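Local coordinates for E3 ubiquitin-protein ligase HERC2 (Homo sapiens, PDB 4L1M), which probably acts as an E3 ubiquitin ligase, its first RCC1-like domain forming a beta-propeller likely to serve in recognition or binding of partner proteins, at residues A[103-108]-A[212-217]; A[161-166]-A[177-182]. All coordinates share one frame; numbering follows the deposited sequence.

Contact 1 of 2, residues A[103-108]-A[212-217]; sequences HSDGHH and CGSGDA. With SO4 (sulfate ion), chain G.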
ATOM      1  N   HIS A 103       4.080   0.850  -5.181  1.00 39.79           N
ATOM      2  CA  HIS A 103       4.698   0.573  -3.898  1.00 39.03           C
ATOM      3  C   HIS A 103       5.725   1.634  -3.632  1.00 39.83           C
ATOM      4  O   HIS A 103       6.413   2.062  -4.552  1.00 40.68           O
ATOM      5  CB  HIS A 103       5.382  -0.780  -3.955  1.00 40.03           C
ATOM      6  CG  HIS A 103       5.912  -1.224  -2.648  1.00 40.06           C
ATOM      7  ND1 HIS A 103       7.177  -0.900  -2.221  1.00 41.41           N
ATOM      8  CD2 HIS A 103       5.347  -1.943  -1.654  1.00 37.64           C
ATOM      9  CE1 HIS A 103       7.368  -1.389  -1.013  1.00 39.16           C
ATOM     10  NE2 HIS A 103       6.279  -2.045  -0.656  1.00 39.03           N
ATOM     11  N   SER A 104       5.886   2.036  -2.376  1.00 41.70           N
ATOM     12  CA  SER A 104       6.712   3.218  -2.081  1.00 42.74           C
ATOM     13  C   SER A 104       8.236   3.043  -2.377  1.00 42.55           C
ATOM     14  O   SER A 104       8.973   4.033  -2.445  1.00 42.67           O
ATOM     15  CB  SER A 104       6.436   3.689  -0.654  1.00 41.97           C
ATOM     16  OG  SER A 104       7.098   2.875   0.249  1.00 43.68           O
ATOM     17  N   ASP A 105       8.692   1.803  -2.534  1.00 41.81           N
ATOM     18  CA  ASP A 105      10.072   1.503  -2.937  1.00 46.97           C
ATOM     19  C   ASP A 105      10.105   0.951  -4.373  1.00 48.88           C
ATOM     20  O   ASP A 105      11.089   0.319  -4.773  1.00 51.36           O
ATOM     21  CB  ASP A 105      10.729   0.478  -1.968  1.00 48.58           C
ATOM     22  CG  ASP A 105      10.674   0.932  -0.470  1.00 55.65           C
ATOM     23  OD1 ASP A 105      10.963   2.131  -0.182  1.00 59.75           O
ATOM     24  OD2 ASP A 105      10.348   0.093   0.430  1.00 60.31           O
ATOM     25  N   GLY A 106       9.039   1.197  -5.144  1.00 45.82           N
ATOM     26  CA  GLY A 106       8.869   0.602  -6.484  1.00 43.60           C
ATOM     27  C   GLY A 106       8.873   1.564  -7.668  1.00 43.75           C
ATOM     28  O   GLY A 106       8.837   2.781  -7.497  1.00 45.37           O
ATOM     29  N   HIS A 107       8.903   0.983  -8.864  1.00 42.43           N
ATOM     30  CA  HIS A 107       9.019   1.697 -10.142  1.00 44.90           C
ATOM     31  C   HIS A 107       8.056   1.102 -11.177  1.00 43.33           C
ATOM     32  O   HIS A 107       8.358   1.078 -12.374  1.00 47.38           O
ATOM     33  CB  HIS A 107      10.481   1.601 -10.698  1.00 47.20           C
ATOM     34  CG  HIS A 107      11.509   2.127  -9.753  1.00 50.40           C
ATOM     35  ND1 HIS A 107      12.023   3.404  -9.853  1.00 53.14           N
ATOM     36  CD2 HIS A 107      12.069   1.578  -8.644  1.00 50.60           C
ATOM     37  CE1 HIS A 107      12.869   3.616  -8.856  1.00 54.71           C
ATOM     38  NE2 HIS A 107      12.910   2.527  -8.103  1.00 53.00           N
ATOM     39  N   HIS A 108       6.943   0.556 -10.721  1.00 39.89           N
ATOM     40  CA  HIS A 108       5.935   0.088 -11.632  1.00 40.90           C
ATOM     41  C   HIS A 108       4.571   0.345 -11.050  1.00 40.41           C
ATOM     42  O   HIS A 108       4.444   0.548  -9.857  1.00 41.68           O
ATOM     43  CB  HIS A 108       6.141  -1.370 -12.033  1.00 40.72           C
ATOM     44  CG  HIS A 108       5.726  -2.366 -10.995  1.00 40.75           C
ATOM     45  ND1 HIS A 108       6.370  -2.485  -9.783  1.00 40.41           N
ATOM     46  CD2 HIS A 108       4.783  -3.337 -11.019  1.00 40.13           C
ATOM     47  CE1 HIS A 108       5.825  -3.473  -9.096  1.00 39.55           C
ATOM     48  NE2 HIS A 108       4.860  -4.006  -9.824  1.00 39.91           N
ATOM     49  N   CYS A 212       2.055  -6.211  -0.363  1.00 37.44           N
ATOM     50  CA  CYS A 212       3.340  -6.655  -0.811  1.00 37.16           C
ATOM     51  C   CYS A 212       4.473  -5.803  -0.239  1.00 37.21           C
ATOM     52  O   CYS A 212       4.322  -4.613  -0.078  1.00 36.94           O
ATOM     53  CB  CYS A 212       3.373  -6.596  -2.312  1.00 38.19           C
ATOM     54  SG  CYS A 212       2.100  -7.591  -3.087  1.00 42.45           S
ATOM     55  N   GLY A 213       5.623  -6.431   0.025  1.00 37.61           N
ATOM     56  CA  GLY A 213       6.759  -5.763   0.622  1.00 36.52           C
ATOM     57  C   GLY A 213       7.895  -5.469  -0.343  1.00 35.66           C
ATOM     58  O   GLY A 213       7.734  -5.550  -1.554  1.00 37.44           O
ATOM     59  N   SER A 214       9.042  -5.109   0.228  1.00 34.33           N
ATOM     60  CA  SER A 214      10.225  -4.699  -0.502  1.00 32.38           C
ATOM     61  C   SER A 214      11.481  -5.368   0.016  1.00 33.42           C
ATOM     62  O   SER A 214      11.438  -6.139   0.964  1.00 32.31           O
ATOM     63  CB  SER A 214      10.398  -3.184  -0.439  1.00 31.58           C
ATOM     64  OG  SER A 214      10.511  -2.715   0.873  1.00 30.14           O
ATOM     65  N   GLY A 215      12.605  -5.081  -0.651  1.00 37.41           N
ATOM     66  CA  GLY A 215      13.875  -5.794  -0.425  1.00 38.44           C
ATOM     67  C   GLY A 215      13.572  -7.273  -0.423  1.00 38.99           C
ATOM     68  O   GLY A 215      12.909  -7.768  -1.336  1.00 40.75           O
ATOM     69  N   ASP A 216      14.065  -7.978   0.586  1.00 38.67           N
ATOM     70  CA  ASP A 216      13.740  -9.390   0.762  1.00 38.97           C
ATOM     71  C   ASP A 216      12.384  -9.389   1.368  1.00 39.17           C
ATOM     72  O   ASP A 216      12.215  -9.121   2.549  1.00 42.82           O
ATOM     73  CB  ASP A 216      14.779 -10.061   1.673  1.00 41.45           C
ATOM     74  CG  ASP A 216      16.190 -10.103   1.028  1.00 41.69           C
ATOM     75  OD1 ASP A 216      16.346  -9.702  -0.144  1.00 40.54           O
ATOM     76  OD2 ASP A 216      17.128 -10.539   1.711  1.00 43.97           O
ATOM     77  N   ALA A 217      11.394  -9.616   0.529  1.00 38.55           N
ATOM     78  CA  ALA A 217      10.036  -9.167   0.792  1.00 34.51           C
ATOM     79  C   ALA A 217       9.163 -10.246   1.355  1.00 33.35           C
ATOM     80  O   ALA A 217       9.284 -11.417   0.987  1.00 33.49           O
ATOM     81  CB  ALA A 217       9.414  -8.674  -0.493  1.00 34.16           C
TER
HETATM   82  S   SO4 G 804      10.308   6.095 -12.051  1.00115.21           S
HETATM   83  O1  SO4 G 804      10.080   7.477 -12.535  1.00104.72           O
HETATM   84  O2  SO4 G 804      11.764   5.796 -12.132  1.00 97.51           O
HETATM   85  O3  SO4 G 804       9.838   5.988 -10.638  1.00121.89           O
HETATM   86  O4  SO4 G 804       9.523   5.123 -12.871  1.00101.88           O
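His103 reaches residues 212-217 because its CG stands opposite the backbone N (chi1 -173°). Ser214 meets residues 103-108 with OG held between its own backbone N and carbonyl carbon (chi1 59°), where the hydroxyl faces Asp105. Ser214 OG donates to Asp105 OD2 at 2.8 Å. It comes from the anti side of the carboxylate, 19° out of its plane. The other oxygen, Asp105 OD1, is bonded to Ser320 OG. The carboxylate is therefore held at both oxygens by serine hydroxyls from two different loops.

The imidazole of His103 lies against the backbone of 212-214. Cys212 O sits near the ring plane at the edge, 3.3 Å from His103 CD2. Gly213 O lies over one face. Ser214 CB approaches the ring obliquely, 3.6 Å from His103 CE1. On the side of its own loop, His103 ND1 accepts a nearly straight bond from Asp105 N at 3.1 Å, although that donor is tilted well out of the ring plane. The bond helps to set the rotation of the ring and is consistent with a neutral imidazole. It forms inside a type I beta turn, closed by Gly106 N to His103 O at 2.8 Å. The turn thus places His103 and Asp105 together before Ser214.

Further along, His107 ND1 makes a weak hydrogen bond of 3.3 Å to sulfate O2, which lies in the plane of its ring. Arg64 and Tyr109 also hold this ion, which probably came from the crystallisation liquor.

The contact is small and mostly buried, near the middle of the seven-bladed propeller. It joins the loop between strands 97-101 and 108-113 to the matching loop between strands 207-212 and 218-223, two blades further on.

Contact 2 of 2, residues A[161-166]-A[177-182]; sequences GSTYSA and WGRGNY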
ATOM      1  N   GLY A 161       4.348  -4.816  -5.027  1.00 38.76           N
ATOM      2  CA  GLY A 161       5.544  -4.842  -4.203  1.00 38.82           C
ATOM      3  C   GLY A 161       6.613  -4.037  -4.894  1.00 40.48           C
ATOM      4  O   GLY A 161       6.354  -3.380  -5.909  1.00 40.14           O
ATOM      5  N   SER A 162       7.822  -4.061  -4.347  1.00 40.63           N
ATOM      6  CA  SER A 162       8.940  -3.355  -4.994  1.00 40.95           C
ATOM      7  C   SER A 162       9.289  -4.020  -6.311  1.00 39.70           C
ATOM      8  O   SER A 162       9.638  -3.335  -7.263  1.00 40.68           O
ATOM      9  CB  SER A 162      10.170  -3.298  -4.082  1.00 40.14           C
ATOM     10  OG  SER A 162      10.576  -4.601  -3.735  1.00 41.04           O
ATOM     11  N   THR A 163       9.169  -5.344  -6.369  1.00 38.46           N
ATOM     12  CA  THR A 163       9.528  -6.085  -7.571  1.00 39.64           C
ATOM     13  C   THR A 163       8.497  -7.112  -8.040  1.00 38.84           C
ATOM     14  O   THR A 163       8.809  -7.966  -8.872  1.00 40.18           O
ATOM     15  CB  THR A 163      10.866  -6.822  -7.357  1.00 40.05           C
ATOM     16  OG1 THR A 163      10.723  -7.755  -6.288  1.00 37.57           O
ATOM     17  CG2 THR A 163      11.985  -5.830  -7.044  1.00 39.18           C
ATOM     18  N   TYR A 164       7.287  -7.052  -7.496  1.00 38.00           N
ATOM     19  CA  TYR A 164       6.246  -7.998  -7.866  1.00 37.74           C
ATOM     20  C   TYR A 164       4.882  -7.354  -7.771  1.00 36.97           C
ATOM     21  O   TYR A 164       4.787  -6.160  -7.496  1.00 36.57           O
ATOM     22  CB  TYR A 164       6.340  -9.284  -7.043  1.00 37.91           C
ATOM     23  CG  TYR A 164       6.121  -9.183  -5.553  1.00 38.14           C
ATOM     24  CD1 TYR A 164       6.955  -8.418  -4.738  1.00 37.68           C
ATOM     25  CD2 TYR A 164       5.135  -9.939  -4.939  1.00 38.38           C
ATOM     26  CE1 TYR A 164       6.759  -8.364  -3.360  1.00 38.71           C
ATOM     27  CE2 TYR A 164       4.942  -9.889  -3.570  1.00 38.19           C
ATOM     28  CZ  TYR A 164       5.748  -9.106  -2.783  1.00 38.31           C
ATOM     29  OH  TYR A 164       5.534  -9.082  -1.412  1.00 38.18           O
ATOM     30  N   SER A 165       3.839  -8.140  -8.046  1.00 36.88           N
ATOM     31  CA  SER A 165       2.498  -7.623  -8.189  1.00 35.89           C
ATOM     32  C   SER A 165       1.474  -8.667  -7.705  1.00 37.09           C
ATOM     33  O   SER A 165       1.765  -9.873  -7.657  1.00 35.88           O
ATOM     34  CB  SER A 165       2.237  -7.284  -9.663  1.00 36.74           C
ATOM     35  OG  SER A 165       3.157  -6.321 -10.157  1.00 36.69           O
ATOM     36  N   ALA A 166       0.277  -8.204  -7.352  1.00 36.27           N
ATOM     37  CA  ALA A 166      -0.801  -9.126  -7.040  1.00 38.06           C
ATOM     38  C   ALA A 166      -2.159  -8.578  -7.465  1.00 40.36           C
ATOM     39  O   ALA A 166      -2.308  -7.369  -7.748  1.00 40.70           O
ATOM     40  CB  ALA A 166      -0.808  -9.462  -5.561  1.00 36.98           C
ATOM     41  N   TRP A 177       2.627 -12.241  -9.306  1.00 40.54           N
ATOM     42  CA  TRP A 177       3.612 -12.368 -10.393  1.00 40.41           C
ATOM     43  C   TRP A 177       4.746 -11.373 -10.217  1.00 39.80           C
ATOM     44  O   TRP A 177       4.647 -10.443  -9.431  1.00 36.72           O
ATOM     45  CB  TRP A 177       2.947 -12.235 -11.776  1.00 40.81           C
ATOM     46  CG  TRP A 177       2.321 -10.894 -12.083  1.00 40.31           C
ATOM     47  CD1 TRP A 177       2.862  -9.891 -12.845  1.00 40.27           C
ATOM     48  CD2 TRP A 177       1.035 -10.414 -11.659  1.00 39.62           C
ATOM     49  NE1 TRP A 177       2.007  -8.825 -12.910  1.00 39.29           N
ATOM     50  CE2 TRP A 177       0.881  -9.109 -12.190  1.00 38.79           C
ATOM     51  CE3 TRP A 177       0.003 -10.949 -10.868  1.00 39.28           C
ATOM     52  CZ2 TRP A 177      -0.266  -8.340 -11.974  1.00 38.88           C
ATOM     53  CZ3 TRP A 177      -1.136 -10.169 -10.639  1.00 39.57           C
ATOM     54  CH2 TRP A 177      -1.267  -8.888 -11.204  1.00 38.70           C
ATOM     55  N   GLY A 178       5.830 -11.590 -10.955  1.00 43.16           N
ATOM     56  CA  GLY A 178       7.049 -10.766 -10.828  1.00 42.81           C
ATOM     57  C   GLY A 178       8.174 -11.595 -10.249  1.00 43.32           C
ATOM     58  O   GLY A 178       8.230 -12.801 -10.469  1.00 41.78           O
ATOM     59  N   ARG A 179       9.059 -10.948  -9.489  1.00 44.61           N
ATOM     60  CA  ARG A 179      10.232 -11.626  -8.913  1.00 44.50           C
ATOM     61  C   ARG A 179       9.803 -12.609  -7.865  1.00 43.49           C
ATOM     62  O   ARG A 179       8.847 -12.383  -7.147  1.00 40.72           O
ATOM     63  CB  ARG A 179      11.194 -10.628  -8.307  1.00 44.94           C
ATOM     64  CG  ARG A 179      11.922  -9.767  -9.319  1.00 46.85           C
ATOM     65  CD  ARG A 179      13.048 -10.534  -9.981  1.00 50.59           C
ATOM     66  NE  ARG A 179      13.893  -9.661 -10.825  1.00 54.14           N
ATOM     67  CZ  ARG A 179      14.852 -10.099 -11.652  1.00 52.86           C
ATOM     68  NH1 ARG A 179      15.102 -11.397 -11.789  1.00 52.62           N
ATOM     69  NH2 ARG A 179      15.569  -9.240 -12.356  1.00 53.75           N
ATOM     70  N   GLY A 180      10.524 -13.720  -7.783  1.00 46.20           N
ATOM     71  CA  GLY A 180      10.129 -14.837  -6.923  1.00 46.84           C
ATOM     72  C   GLY A 180      11.028 -15.069  -5.726  1.00 46.11           C
ATOM     73  O   GLY A 180      10.735 -15.928  -4.908  1.00 47.71           O
ATOM     74  N   ASN A 181      12.098 -14.290  -5.622  1.00 46.93           N
ATOM     75  CA  ASN A 181      13.113 -14.485  -4.589  1.00 49.12           C
ATOM     76  C   ASN A 181      12.494 -14.623  -3.205  1.00 46.12           C
ATOM     77  O   ASN A 181      11.596 -13.855  -2.841  1.00 44.49           O
ATOM     78  CB  ASN A 181      14.089 -13.313  -4.564  1.00 51.70           C
ATOM     79  CG  ASN A 181      14.592 -12.958  -5.932  1.00 54.91           C
ATOM     80  OD1 ASN A 181      13.956 -12.190  -6.667  1.00 56.83           O
ATOM     81  ND2 ASN A 181      15.733 -13.514  -6.293  1.00 58.38           N
ATOM     82  N   TYR A 182      12.985 -15.606  -2.456  1.00 43.69           N
ATOM     83  CA  TYR A 182      12.537 -15.903  -1.105  1.00 42.66           C
ATOM     84  C   TYR A 182      11.068 -16.283  -1.002  1.00 42.76           C
ATOM     85  O   TYR A 182      10.482 -16.247   0.084  1.00 45.61           O
ATOM     86  CB  TYR A 182      12.875 -14.754  -0.150  1.00 42.04           C
ATOM     87  CG  TYR A 182      14.342 -14.475  -0.062  1.00 42.77           C
ATOM     88  CD1 TYR A 182      15.190 -15.376   0.575  1.00 46.45           C
ATOM     89  CD2 TYR A 182      14.896 -13.319  -0.611  1.00 43.64           C
ATOM     90  CE1 TYR A 182      16.562 -15.149   0.651  1.00 47.89           C
ATOM     91  CE2 TYR A 182      16.261 -13.076  -0.551  1.00 45.34           C
ATOM     92  CZ  TYR A 182      17.091 -14.007   0.079  1.00 49.14           C
ATOM     93  OH  TYR A 182      18.446 -13.796   0.184  1.00 51.45           O
TER
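Ser165 and Trp177 form an antiparallel hydrogen-bonded pair in the beta hairpin of strands 164-169 and 174-178, the middle strands of one propeller blade. Ser165 N bonds to Trp177 O at 2.8 Å, and Trp177 N returns a bond to Ser165 O at 3.0 Å. Their side chains share one face of the sheet. Trp177 CG lies between its backbone N and carbonyl carbon (chi1 64°), which lays the indole back over the neighbouring strand. Ser165 CB makes a CH-pi contact over the five-membered ring of Trp177, 3.7 Å from its centroid. The six-membered ring runs on along the strand, bringing Trp177 CZ3 to 3.7 Å from Ala166 C.

Next comes the non-hydrogen-bonded pair of Tyr164 and Gly178. Their CA atoms are 4.1 Å apart, with no side chain on Gly178 to separate them. Beyond it, Arg179 N gives an almost straight bond of 3.1 Å to Thr163 O. Arg179 CB lies 3.5 Å from Thr163 OG1, so the aliphatic base of the arginine packs on the threonine while the chain bends away at chi2.

A second shell fixes these groups. Ser165 OG is bonded to Arg128 O as well as to His108. Asp192 holds the turn after strand 174-178 with both oxygens: OD2 forms a salt bridge with Arg179 NH1, and OD1 accepts Gly180 N.

How the contacts relate
From the N terminus, the chain passes through residues 103-108 in one blade and continues into the next, where contact 2 closes a short hairpin between 161-166 and 177-182. It then enters the following blade and reaches 212-217, closing the much longer loop of contact 1. The small loop thus lies wholly within the large one; they do not cross. Contact 1 links two alternate blades near the centre, and contact 2 builds the blade between them. Strand 164-169 of this middle blade is met by 103-108 on one side and by 212-217 on the other, where Tyr164 OH is hydrogen-bonded to Gly213 N and also to Thr219. Three consecutive blades are thereby tied together.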